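Local coordinates for microcin B17-processing protein McbD (Escherichia coli str. K-12 substr. MG1655, PDB 6GRH), which is necessary to process the inactive microcin B17 precursor McbA into the active peptide and belongs to the YcaO family, which includes ATP-dependent cyclodehydratases, at residues Phe59-Phe65 against Thr148-Phe153; Val111-Phe117 against Ile338-Arg344; Ala160-Leu165 against Tyr354-Val358. The protein carries 1 engineered substitution. All blocks are in the same frame, centred on the assembly; numbering follows the deposited sequence.

In the fold
The three contacts share one antiparallel sheet, in which strands 108-115, 339-347, 350-358 and 151-154 are successive neighbours. Interaction 2 pairs the first two, interaction 1 lays helix 47-66 against the last, and interaction 3 sets helix 157-180 against strand 350-358. The centre of interaction 3 lies about 9 Å from that of each of the others, which are themselves about 14 Å apart. Probable hydrogen bonds tie them together: Lys356 NZ to Cys149 O (2.6 Å) and Ser152 N to Thr355 O (2.8 Å) join interactions 1 and 3, Tyr341 N to Lys356 O (2.8 Å) joins interactions 2 and 3, and His63 NE2 to Tyr341 OH (2.7 Å) joins interactions 1 and 2.

Interaction 1 of 3, residues Phe59-Phe65 against Thr148-Phe153; sequences FERRHFF and TCGCSF. With GOL (glycerol), chain S.
Glu60 and Phe153 share one glycerol hydroxyl: O1 of the glycerol donates to Glu60 OE1 at 2.6 Å and accepts the backbone N-H of Phe153 at 3.0 Å, the latter bent to 136°. With CG anti to the backbone N (chi1 -180°), Glu60 stretches along strand 151-153, and its other carboxylate oxygen, OE2, comes to 3.4 Å from Cys151 CB. The glycerol, probably from the crystallisation liquor, thus bridges helix and strand, between which there is no direct hydrogen bond. Helix 59-65 runs steeply across the strand at 126°, a helix-on-sheet packing within the YcaO domain. Phe153 turns one ring face to Phe59, whose CB sits 3.4 Å from the ring centroid in a CH-pi contact; the two rings are nearly parallel but slid apart, with little overlap. Cys151 makes a sulfur-aromatic contact, its SG centred over the Phe64 ring at 3.6 Å from the centroid, while His63 covers the opposite face. Ahead of the strand, where a type II turn runs from Thr148 to Cys151, Thr148 CG2 lies 3.7 Å from Phe65 CE1, and the Phe65 ring also meets Phe208 of a neighbouring McbB subunit.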
loop_
_atom_site.group_PDB
_atom_site.type_symbol
_atom_site.label_atom_id
_atom_site.label_comp_id
_atom_site.label_asym_id
_atom_site.label_seq_id
_atom_site.Cartn_x
_atom_site.Cartn_y
_atom_site.Cartn_z
ATOM N N PHE E 59 4.658 -31.554 -14.586
ATOM C CA PHE E 59 5.912 -32.279 -14.384
ATOM C C PHE E 59 5.834 -33.680 -15.021
ATOM O O PHE E 59 6.787 -34.118 -15.673
ATOM C CB PHE E 59 6.260 -32.445 -12.913
ATOM C CG PHE E 59 7.144 -31.373 -12.351
ATOM C CD1 PHE E 59 8.528 -31.555 -12.312
ATOM C CD2 PHE E 59 6.609 -30.223 -11.769
ATOM C CE1 PHE E 59 9.367 -30.584 -11.758
ATOM C CE2 PHE E 59 7.437 -29.242 -11.202
ATOM C CZ PHE E 59 8.817 -29.427 -11.180
ATOM N N GLU E 60 4.702 -34.354 -14.823
ATOM C CA GLU E 60 4.497 -35.701 -15.368
ATOM C C GLU E 60 4.599 -35.717 -16.898
ATOM O O GLU E 60 5.379 -36.454 -17.457
ATOM C CB GLU E 60 3.123 -36.243 -14.974
ATOM C CG GLU E 60 2.854 -37.638 -15.504
ATOM C CD GLU E 60 1.371 -37.967 -15.572
ATOM O OE1 GLU E 60 0.691 -37.729 -14.562
ATOM O OE2 GLU E 60 0.907 -38.468 -16.635
ATOM N N ARG E 61 3.775 -34.913 -17.545
ATOM C CA ARG E 61 3.721 -34.865 -18.998
ATOM C C ARG E 61 5.002 -34.368 -19.627
ATOM O O ARG E 61 5.434 -34.905 -20.659
ATOM C CB ARG E 61 2.516 -34.047 -19.464
ATOM C CG ARG E 61 1.220 -34.711 -19.003
ATOM C CD ARG E 61 0.176 -34.833 -20.091
ATOM N NE ARG E 61 -0.303 -33.511 -20.413
ATOM C CZ ARG E 61 -1.487 -33.006 -20.080
ATOM N NH1 ARG E 61 -2.404 -33.707 -19.408
ATOM N NH2 ARG E 61 -1.768 -31.779 -20.470
ATOM N N ARG E 62 5.637 -33.384 -19.006
ATOM C CA ARG E 62 6.925 -32.931 -19.496
ATOM C C ARG E 62 7.967 -34.050 -19.449
ATOM O O ARG E 62 8.760 -34.218 -20.387
ATOM C CB ARG E 62 7.428 -31.707 -18.738
ATOM C CG ARG E 62 8.729 -31.171 -19.321
ATOM C CD ARG E 62 9.183 -29.915 -18.590
ATOM N NE ARG E 62 9.521 -30.151 -17.176
ATOM C CZ ARG E 62 10.143 -29.264 -16.394
ATOM N NH1 ARG E 62 10.516 -28.050 -16.834
ATOM N NH2 ARG E 62 10.432 -29.590 -15.171
ATOM N N HIS E 63 7.957 -34.824 -18.376
ATOM C CA HIS E 63 8.910 -35.912 -18.256
ATOM C C HIS E 63 8.773 -36.972 -19.386
ATOM O O HIS E 63 9.745 -37.298 -20.086
ATOM C CB HIS E 63 8.767 -36.604 -16.909
ATOM C CG HIS E 63 9.746 -37.716 -16.721
ATOM N ND1 HIS E 63 11.071 -37.494 -16.412
ATOM C CD2 HIS E 63 9.588 -39.060 -16.792
ATOM C CE1 HIS E 63 11.683 -38.660 -16.282
ATOM N NE2 HIS E 63 10.806 -39.626 -16.506
ATOM N N PHE E 64 7.561 -37.495 -19.526
ATOM C CA PHE E 64 7.282 -38.599 -20.458
ATOM C C PHE E 64 7.303 -38.147 -21.917
ATOM O O PHE E 64 7.799 -38.889 -22.774
ATOM C CB PHE E 64 5.985 -39.320 -20.079
ATOM C CG PHE E 64 6.106 -40.090 -18.804
ATOM C CD1 PHE E 64 6.771 -41.316 -18.791
ATOM C CD2 PHE E 64 5.586 -39.608 -17.608
ATOM C CE1 PHE E 64 6.897 -42.040 -17.613
ATOM C CE2 PHE E 64 5.719 -40.329 -16.431
ATOM C CZ PHE E 64 6.387 -41.539 -16.434
ATOM N N PHE E 65 6.851 -36.925 -22.189
ATOM C CA PHE E 65 6.864 -36.370 -23.566
ATOM C C PHE E 65 8.197 -35.770 -24.017
ATOM O O PHE E 65 8.547 -35.838 -25.206
ATOM C CB PHE E 65 5.757 -35.309 -23.747
ATOM C CG PHE E 65 4.391 -35.880 -23.984
ATOM C CD1 PHE E 65 3.608 -36.344 -22.928
ATOM C CD2 PHE E 65 3.880 -35.950 -25.273
ATOM C CE1 PHE E 65 2.354 -36.870 -23.156
ATOM C CE2 PHE E 65 2.625 -36.502 -25.509
ATOM C CZ PHE E 65 1.869 -36.961 -24.460
ATOM N N THR E 148 0.034 -42.367 -22.030
ATOM C CA THR E 148 0.461 -42.104 -20.669
ATOM C C THR E 148 -0.256 -42.942 -19.597
ATOM O O THR E 148 -0.238 -42.552 -18.431
ATOM C CB THR E 148 0.235 -40.614 -20.308
ATOM O OG1 THR E 148 -1.162 -40.306 -20.428
ATOM C CG2 THR E 148 1.029 -39.714 -21.186
ATOM N N CYS E 149 -0.875 -44.064 -19.967
ATOM C CA CYS E 149 -1.532 -44.942 -18.970
ATOM C C CYS E 149 -0.565 -45.378 -17.889
ATOM O O CYS E 149 0.557 -45.785 -18.180
ATOM C CB CYS E 149 -2.104 -46.207 -19.601
ATOM S SG CYS E 149 -3.527 -45.853 -20.636
ATOM N N GLY E 150 -1.011 -45.256 -16.643
ATOM C CA GLY E 150 -0.223 -45.635 -15.496
ATOM C C GLY E 150 0.855 -44.657 -15.057
ATOM O O GLY E 150 1.608 -44.977 -14.151
ATOM N N CYS E 151 0.934 -43.491 -15.686
ATOM C CA CYS E 151 1.971 -42.493 -15.385
ATOM C C CYS E 151 1.543 -41.637 -14.206
ATOM O O CYS E 151 0.359 -41.308 -14.074
ATOM C CB CYS E 151 2.211 -41.573 -16.568
ATOM S SG CYS E 151 3.049 -42.350 -17.978
ATOM N N SER E 152 2.503 -41.289 -13.350
ATOM C CA SER E 152 2.236 -40.433 -12.195
ATOM C C SER E 152 3.475 -39.650 -11.786
ATOM O O SER E 152 4.604 -40.005 -12.146
ATOM C CB SER E 152 1.716 -41.257 -11.011
ATOM O OG SER E 152 0.918 -40.457 -10.158
ATOM N N PHE E 153 3.224 -38.561 -11.058
ATOM C CA PHE E 153 4.262 -37.695 -10.507
ATOM C C PHE E 153 3.890 -37.378 -9.074
ATOM O O PHE E 153 2.735 -37.036 -8.802
ATOM C CB PHE E 153 4.364 -36.403 -11.310
ATOM C CG PHE E 153 5.247 -35.368 -10.682
ATOM C CD1 PHE E 153 6.618 -35.387 -10.890
ATOM C CD2 PHE E 153 4.712 -34.382 -9.857
ATOM C CE1 PHE E 153 7.430 -34.436 -10.321
ATOM C CE2 PHE E 153 5.529 -33.421 -9.277
ATOM C CZ PHE E 153 6.889 -33.434 -9.519
HETATM C C1 GOL S . 0.200 -35.982 -11.718
HETATM O O1 GOL S . 0.676 -37.302 -11.973
HETATM C C2 GOL S . -1.246 -36.021 -11.239
HETATM O O2 GOL S . -1.353 -36.860 -10.082
HETATM C C3 GOL S . -1.708 -34.612 -10.877
HETATM O O3 GOL S . -3.004 -34.361 -11.434
#

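Interaction 2 of 3, residues Val111-Phe117 against Ile338-Arg344; sequences VRAFNLF and IFVYYAR. With EDO (1,2-ethanediol), chain N.
Phe114 and Val340 form a hydrogen-bonded antiparallel pair: Val340 N gives a 2.8 Å bond to Phe114 O, and Phe114 N returns one of 3.0 Å to Val340 O. Leu116 N continues the pairing with a nearly straight bond (172°) to Ile338 O. Toward the start of the 111-117 segment, a side chain takes over at Arg112. Its NH1 donates in the plane of the guanidinium to a lone pair of Tyr342 O, 2.9 Å away, and also to a water hydrogen-bonded to Tyr341 OH, which is in turn hydrogen-bonded to His63 NE2. CD of Arg112 lies over the Tyr342 ring face, 3.7 Å from the centroid, and the bend at chi3 (75°) turns the guanidinium on from there. Arg112 O, in contrast, is buried without a partner. A second water lies between Tyr342 OH and, weakly, Ala113 O, and that phenol is hydrogen-bonded to Ser35 of a neighbouring McbB subunit. Arg344 NH1 lies only 3.9 Å from Arg112 NE, but Thr31 O and Gln288 OE1 of the same McbB subunit accept from Arg344 NE and NH1, and its NH2 binds O2 of an ethanediol, probably a crystallisation additive. Val340 CB packs over the Phe114 ring, and Leu116 CD1 reaches Val340 CG2 at 3.8 Å. At the strand's end, Asn115 OD1 accepts from Phe117 N while its ND2 donates to Asp336 O. This is an Asx turn where strand 108-115 ends, beside its antiparallel pairing with strand 339-347 in the sheet of the YcaO domain.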
loop_
_atom_site.group_PDB
_atom_site.type_symbol
_atom_site.label_atom_id
_atom_site.label_comp_id
_atom_site.label_asym_id
_atom_site.label_seq_id
_atom_site.Cartn_x
_atom_site.Cartn_y
_atom_site.Cartn_z
ATOM N N VAL E 111 15.037 -48.609 -20.103
ATOM C CA VAL E 111 14.861 -47.753 -18.939
ATOM C C VAL E 111 14.783 -48.608 -17.693
ATOM O O VAL E 111 14.384 -49.778 -17.751
ATOM C CB VAL E 111 13.592 -46.872 -19.001
ATOM C CG1 VAL E 111 13.738 -45.837 -20.097
ATOM C CG2 VAL E 111 12.323 -47.691 -19.196
ATOM N N ARG E 112 15.123 -47.978 -16.571
ATOM C CA ARG E 112 15.185 -48.630 -15.275
ATOM C C ARG E 112 13.765 -48.998 -14.806
ATOM O O ARG E 112 12.801 -48.298 -15.120
ATOM C CB ARG E 112 15.920 -47.732 -14.256
ATOM C CG ARG E 112 15.101 -46.527 -13.786
ATOM C CD ARG E 112 15.914 -45.549 -12.960
ATOM N NE ARG E 112 16.813 -44.739 -13.760
ATOM C CZ ARG E 112 16.443 -43.707 -14.521
ATOM N NH1 ARG E 112 15.164 -43.339 -14.659
ATOM N NH2 ARG E 112 17.373 -43.046 -15.196
ATOM N N ALA E 113 13.643 -50.112 -14.091
ATOM C CA ALA E 113 12.376 -50.497 -13.484
ATOM C C ALA E 113 12.604 -51.464 -12.340
ATOM O O ALA E 113 13.694 -52.042 -12.203
ATOM C CB ALA E 113 11.453 -51.111 -14.526
ATOM N N PHE E 114 11.587 -51.655 -11.520
ATOM C CA PHE E 114 11.588 -52.789 -10.601
ATOM C C PHE E 114 10.260 -53.512 -10.635
ATOM O O PHE E 114 9.236 -52.915 -10.954
ATOM C CB PHE E 114 11.968 -52.359 -9.175
ATOM C CG PHE E 114 11.061 -51.322 -8.558
ATOM C CD1 PHE E 114 9.905 -51.706 -7.856
ATOM C CD2 PHE E 114 11.389 -49.975 -8.604
ATOM C CE1 PHE E 114 9.083 -50.751 -7.258
ATOM C CE2 PHE E 114 10.568 -49.026 -8.015
ATOM C CZ PHE E 114 9.419 -49.419 -7.328
ATOM N N ASN E 115 10.288 -54.805 -10.325
ATOM C CA ASN E 115 9.074 -55.611 -10.256
ATOM C C ASN E 115 8.234 -55.139 -9.063
ATOM O O ASN E 115 8.728 -55.040 -7.938
ATOM C CB ASN E 115 9.439 -57.108 -10.142
ATOM C CG ASN E 115 8.216 -58.023 -10.067
ATOM O OD1 ASN E 115 7.551 -58.126 -9.030
ATOM N ND2 ASN E 115 7.935 -58.714 -11.161
ATOM N N LEU E 116 6.961 -54.855 -9.320
ATOM C CA LEU E 116 6.052 -54.304 -8.311
ATOM C C LEU E 116 5.962 -55.147 -7.019
ATOM O O LEU E 116 5.798 -54.597 -5.928
ATOM C CB LEU E 116 4.649 -54.144 -8.912
ATOM C CG LEU E 116 3.525 -53.580 -8.037
ATOM C CD1 LEU E 116 3.842 -52.163 -7.628
ATOM C CD2 LEU E 116 2.185 -53.614 -8.774
ATOM N N PHE E 117 6.084 -56.459 -7.155
ATOM C CA PHE E 117 5.891 -57.378 -6.034
ATOM C C PHE E 117 7.194 -57.804 -5.351
ATOM O O PHE E 117 7.260 -57.834 -4.123
ATOM C CB PHE E 117 5.125 -58.605 -6.507
ATOM C CG PHE E 117 3.924 -58.272 -7.344
ATOM C CD1 PHE E 117 2.833 -57.644 -6.772
ATOM C CD2 PHE E 117 3.900 -58.571 -8.702
ATOM C CE1 PHE E 117 1.723 -57.326 -7.541
ATOM C CE2 PHE E 117 2.799 -58.257 -9.477
ATOM C CZ PHE E 117 1.702 -57.640 -8.895
ATOM N N ILE E 338 4.408 -57.253 -13.488
ATOM C CA ILE E 338 3.997 -55.860 -13.374
ATOM C C ILE E 338 5.216 -55.110 -12.852
ATOM O O ILE E 338 5.810 -55.497 -11.833
ATOM C CB ILE E 338 2.795 -55.653 -12.431
ATOM C CG1 ILE E 338 1.640 -56.572 -12.820
ATOM C CG2 ILE E 338 2.329 -54.200 -12.475
ATOM C CD1 ILE E 338 0.378 -56.388 -11.989
ATOM N N PHE E 339 5.564 -54.037 -13.552
ATOM C CA PHE E 339 6.818 -53.333 -13.355
ATOM C C PHE E 339 6.555 -51.866 -13.103
ATOM O O PHE E 339 5.556 -51.313 -13.567
ATOM C CB PHE E 339 7.718 -53.516 -14.593
ATOM C CG PHE E 339 7.901 -54.942 -14.951
ATOM C CD1 PHE E 339 8.729 -55.744 -14.185
ATOM C CD2 PHE E 339 7.143 -55.519 -15.964
ATOM C CE1 PHE E 339 8.839 -57.095 -14.450
ATOM C CE2 PHE E 339 7.265 -56.854 -16.252
ATOM C CZ PHE E 339 8.117 -57.651 -15.495
ATOM N N VAL E 340 7.463 -51.254 -12.360
ATOM C CA VAL E 340 7.405 -49.853 -12.075
ATOM C C VAL E 340 8.618 -49.204 -12.723
ATOM O O VAL E 340 9.744 -49.386 -12.253
ATOM C CB VAL E 340 7.446 -49.603 -10.560
ATOM C CG1 VAL E 340 7.304 -48.127 -10.272
ATOM C CG2 VAL E 340 6.370 -50.414 -9.834
ATOM N N TYR E 341 8.387 -48.439 -13.794
ATOM C CA TYR E 341 9.382 -47.500 -14.268
ATOM C C TYR E 341 9.449 -46.382 -13.269
ATOM O O TYR E 341 8.404 -45.926 -12.760
ATOM C CB TYR E 341 9.013 -46.904 -15.626
ATOM C CG TYR E 341 9.760 -45.637 -15.925
ATOM C CD1 TYR E 341 11.067 -45.674 -16.369
ATOM C CD2 TYR E 341 9.157 -44.403 -15.753
ATOM C CE1 TYR E 341 11.761 -44.515 -16.659
ATOM C CE2 TYR E 341 9.845 -43.215 -15.998
ATOM C CZ TYR E 341 11.145 -43.269 -16.459
ATOM O OH TYR E 341 11.825 -42.094 -16.707
ATOM N N TYR E 342 10.657 -45.899 -13.006
ATOM C CA TYR E 342 10.814 -44.781 -12.068
ATOM C C TYR E 342 11.947 -43.876 -12.483
ATOM O O TYR E 342 12.907 -44.305 -13.148
ATOM C CB TYR E 342 10.999 -45.297 -10.626
ATOM C CG TYR E 342 12.318 -45.965 -10.403
ATOM C CD1 TYR E 342 12.496 -47.298 -10.710
ATOM C CD2 TYR E 342 13.407 -45.239 -9.931
ATOM C CE1 TYR E 342 13.735 -47.905 -10.550
ATOM C CE2 TYR E 342 14.643 -45.828 -9.762
ATOM C CZ TYR E 342 14.817 -47.143 -10.089
ATOM O OH TYR E 342 16.061 -47.723 -9.917
ATOM N N ALA E 343 11.787 -42.600 -12.141
ATOM C CA ALA E 343 12.829 -41.588 -12.274
ATOM C C ALA E 343 12.643 -40.614 -11.099
ATOM O O ALA E 343 11.546 -40.523 -10.499
ATOM C CB ALA E 343 12.717 -40.854 -13.579
ATOM N N ARG E 344 13.726 -39.963 -10.718
ATOM C CA ARG E 344 13.681 -38.987 -9.646
ATOM C C ARG E 344 14.684 -37.866 -9.845
ATOM O O ARG E 344 15.726 -38.034 -10.493
ATOM C CB ARG E 344 13.803 -39.640 -8.277
ATOM C CG ARG E 344 15.190 -40.117 -7.880
ATOM C CD ARG E 344 15.790 -41.057 -8.893
ATOM N NE ARG E 344 16.882 -41.856 -8.348
ATOM C CZ ARG E 344 17.586 -42.746 -9.050
ATOM N NH1 ARG E 344 17.353 -42.919 -10.349
ATOM N NH2 ARG E 344 18.549 -43.463 -8.448
HETATM C C1 EDO N . 19.978 -44.883 -11.982
HETATM O O1 EDO N . 20.622 -43.817 -11.278
HETATM C C2 EDO N . 19.318 -45.898 -11.050
HETATM O O2 EDO N . 19.768 -45.761 -9.697
HETATM O O HOH W 1 14.519 -41.972 -17.090
HETATM O O HOH W 2 16.249 -50.378 -10.694
#

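Interaction 3 of 3, residues Ala160-Leu165 against Tyr354-Val358; sequences AIEGSL and YTKIV
Two torsions bring the hydroxyls of Ser164 and Thr355 together. In Thr355, chi1 of 48° places OG1 between the backbone N and the carbonyl carbon, aimed at the helix; in Ser164, chi1 of -77° turns OG back beside its own backbone N, toward the strand. The oxygens are hydrogen-bonded at 2.9 Å. Thr355 OG1 also lies 3.2 Å from Ala160 O, at most a weak bond; the same carbonyl also takes the 2.8 Å helical bond from Ser164 N. The threonine hydroxyl therefore sits against one turn of helix, near both the carbonyl that opens it and the serine that ends it. Ala160 CB also lies against Thr355 OG1, at 3.4 Å. Ser164 OG has a further partner in Gly150 O, so this buried polar spot joins the helix, strand 350-358 and the turn leading into strand 151-154.

Beside it the packing is apolar. Two residues along the strand, Ile357 extends its CD1 toward the helix to meet Leu165 CG at 3.5 Å, the two side chains crossing obliquely, while its CG1 lies 3.7 Å from Ser164 CB. Ile161 CG2 approaches the same Ile357 CD1 more loosely, at 4.2 Å. Thr355 and Ile357 thus offer the helix first a hydroxyl and then an aliphatic side chain.

The segment axes approach to 7.6 Å at an angle of 40°, the helix lying across this face of the sheet. On the other face, Tyr354 and Lys356 pack against Phe59 and Phe64 of helix 47-66, so strand 350-358, flanked in the sheet by strands 151-154 and 339-347, is held between two helices.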
loop_
_atom_site.group_PDB
_atom_site.type_symbol
_atom_site.label_atom_id
_atom_site.label_comp_id
_atom_site.label_asym_id
_atom_site.label_seq_id
_atom_site.Cartn_x
_atom_site.Cartn_y
_atom_site.Cartn_z
ATOM N N ALA E 160 3.707 -41.684 -5.582
ATOM C CA ALA E 160 3.763 -41.791 -7.053
ATOM C C ALA E 160 3.280 -43.187 -7.474
ATOM O O ALA E 160 2.439 -43.300 -8.376
ATOM C CB ALA E 160 5.168 -41.482 -7.602
ATOM N N ILE E 161 3.779 -44.222 -6.803
ATOM C CA ILE E 161 3.354 -45.607 -7.084
ATOM C C ILE E 161 1.832 -45.767 -6.884
ATOM O O ILE E 161 1.148 -46.332 -7.745
ATOM C CB ILE E 161 4.118 -46.677 -6.251
ATOM C CG1 ILE E 161 5.587 -46.717 -6.664
ATOM C CG2 ILE E 161 3.526 -48.070 -6.472
ATOM C CD1 ILE E 161 6.499 -47.479 -5.722
ATOM N N GLU E 162 1.325 -45.279 -5.755
ATOM C CA GLU E 162 -0.133 -45.230 -5.487
ATOM C C GLU E 162 -0.913 -44.524 -6.607
ATOM O O GLU E 162 -1.935 -45.033 -7.063
ATOM C CB GLU E 162 -0.388 -44.541 -4.143
ATOM C CG GLU E 162 -1.761 -44.755 -3.540
ATOM C CD GLU E 162 -1.812 -44.443 -2.048
ATOM O OE1 GLU E 162 -0.929 -43.709 -1.538
ATOM O OE2 GLU E 162 -2.750 -44.929 -1.378
ATOM N N GLY E 163 -0.410 -43.369 -7.068
ATOM C CA GLY E 163 -1.032 -42.648 -8.169
ATOM C C GLY E 163 -1.003 -43.451 -9.470
ATOM O O GLY E 163 -1.982 -43.484 -10.210
ATOM N N SER E 164 0.136 -44.089 -9.758
ATOM C CA SER E 164 0.270 -44.928 -10.946
ATOM C C SER E 164 -0.666 -46.146 -10.869
ATOM O O SER E 164 -1.334 -46.476 -11.838
ATOM C CB SER E 164 1.710 -45.375 -11.132
ATOM O OG SER E 164 2.467 -44.301 -11.665
ATOM N N LEU E 165 -0.710 -46.796 -9.717
ATOM C CA LEU E 165 -1.631 -47.923 -9.492
ATOM C C LEU E 165 -3.093 -47.549 -9.719
ATOM O O LEU E 165 -3.842 -48.342 -10.301
ATOM C CB LEU E 165 -1.515 -48.459 -8.073
ATOM C CG LEU E 165 -0.456 -49.507 -7.792
ATOM C CD1 LEU E 165 -0.404 -49.773 -6.284
ATOM C CD2 LEU E 165 -0.752 -50.799 -8.545
ATOM N N TYR E 354 8.825 -39.673 -10.720
ATOM C CA TYR E 354 8.018 -39.987 -11.892
ATOM C C TYR E 354 7.938 -41.500 -11.934
ATOM O O TYR E 354 8.975 -42.180 -11.754
ATOM C CB TYR E 354 8.681 -39.484 -13.170
ATOM C CG TYR E 354 9.179 -38.071 -13.103
ATOM C CD1 TYR E 354 10.432 -37.780 -12.581
ATOM C CD2 TYR E 354 8.409 -37.016 -13.584
ATOM C CE1 TYR E 354 10.907 -36.457 -12.528
ATOM C CE2 TYR E 354 8.857 -35.702 -13.533
ATOM C CZ TYR E 354 10.108 -35.425 -13.024
ATOM O OH TYR E 354 10.559 -34.122 -12.990
ATOM N N THR E 355 6.739 -42.033 -12.129
ATOM C CA THR E 355 6.569 -43.480 -12.199
ATOM C C THR E 355 5.597 -43.837 -13.306
ATOM O O THR E 355 4.697 -43.055 -13.618
ATOM C CB THR E 355 6.005 -44.085 -10.892
ATOM O OG1 THR E 355 4.873 -43.324 -10.478
ATOM C CG2 THR E 355 7.045 -44.095 -9.789
ATOM N N LYS E 356 5.757 -45.043 -13.852
ATOM C CA LYS E 356 4.745 -45.644 -14.724
ATOM C C LYS E 356 4.675 -47.135 -14.438
ATOM O O LYS E 356 5.701 -47.832 -14.440
ATOM C CB LYS E 356 5.050 -45.410 -16.205
ATOM C CG LYS E 356 3.971 -45.917 -17.187
ATOM C CD LYS E 356 4.494 -45.824 -18.608
ATOM C CE LYS E 356 3.580 -46.399 -19.690
ATOM N NZ LYS E 356 2.442 -45.490 -19.977
ATOM N N ILE E 357 3.464 -47.598 -14.159
ATOM C CA ILE E 357 3.205 -48.997 -13.969
ATOM C C ILE E 357 2.808 -49.594 -15.303
ATOM O O ILE E 357 1.871 -49.110 -15.941
ATOM C CB ILE E 357 2.167 -49.249 -12.855
ATOM C CG1 ILE E 357 2.819 -48.858 -11.529
ATOM C CG2 ILE E 357 1.759 -50.719 -12.857
ATOM C CD1 ILE E 357 2.011 -49.091 -10.294
ATOM N N VAL E 358 3.539 -50.648 -15.676
ATOM C CA VAL E 358 3.485 -51.312 -16.970
ATOM C C VAL E 358 3.393 -52.819 -16.764
ATOM O O VAL E 358 4.166 -53.378 -15.988
ATOM C CB VAL E 358 4.789 -51.093 -17.782
ATOM C CG1 VAL E 358 4.746 -51.842 -19.110
ATOM C CG2 VAL E 358 5.027 -49.619 -18.029
#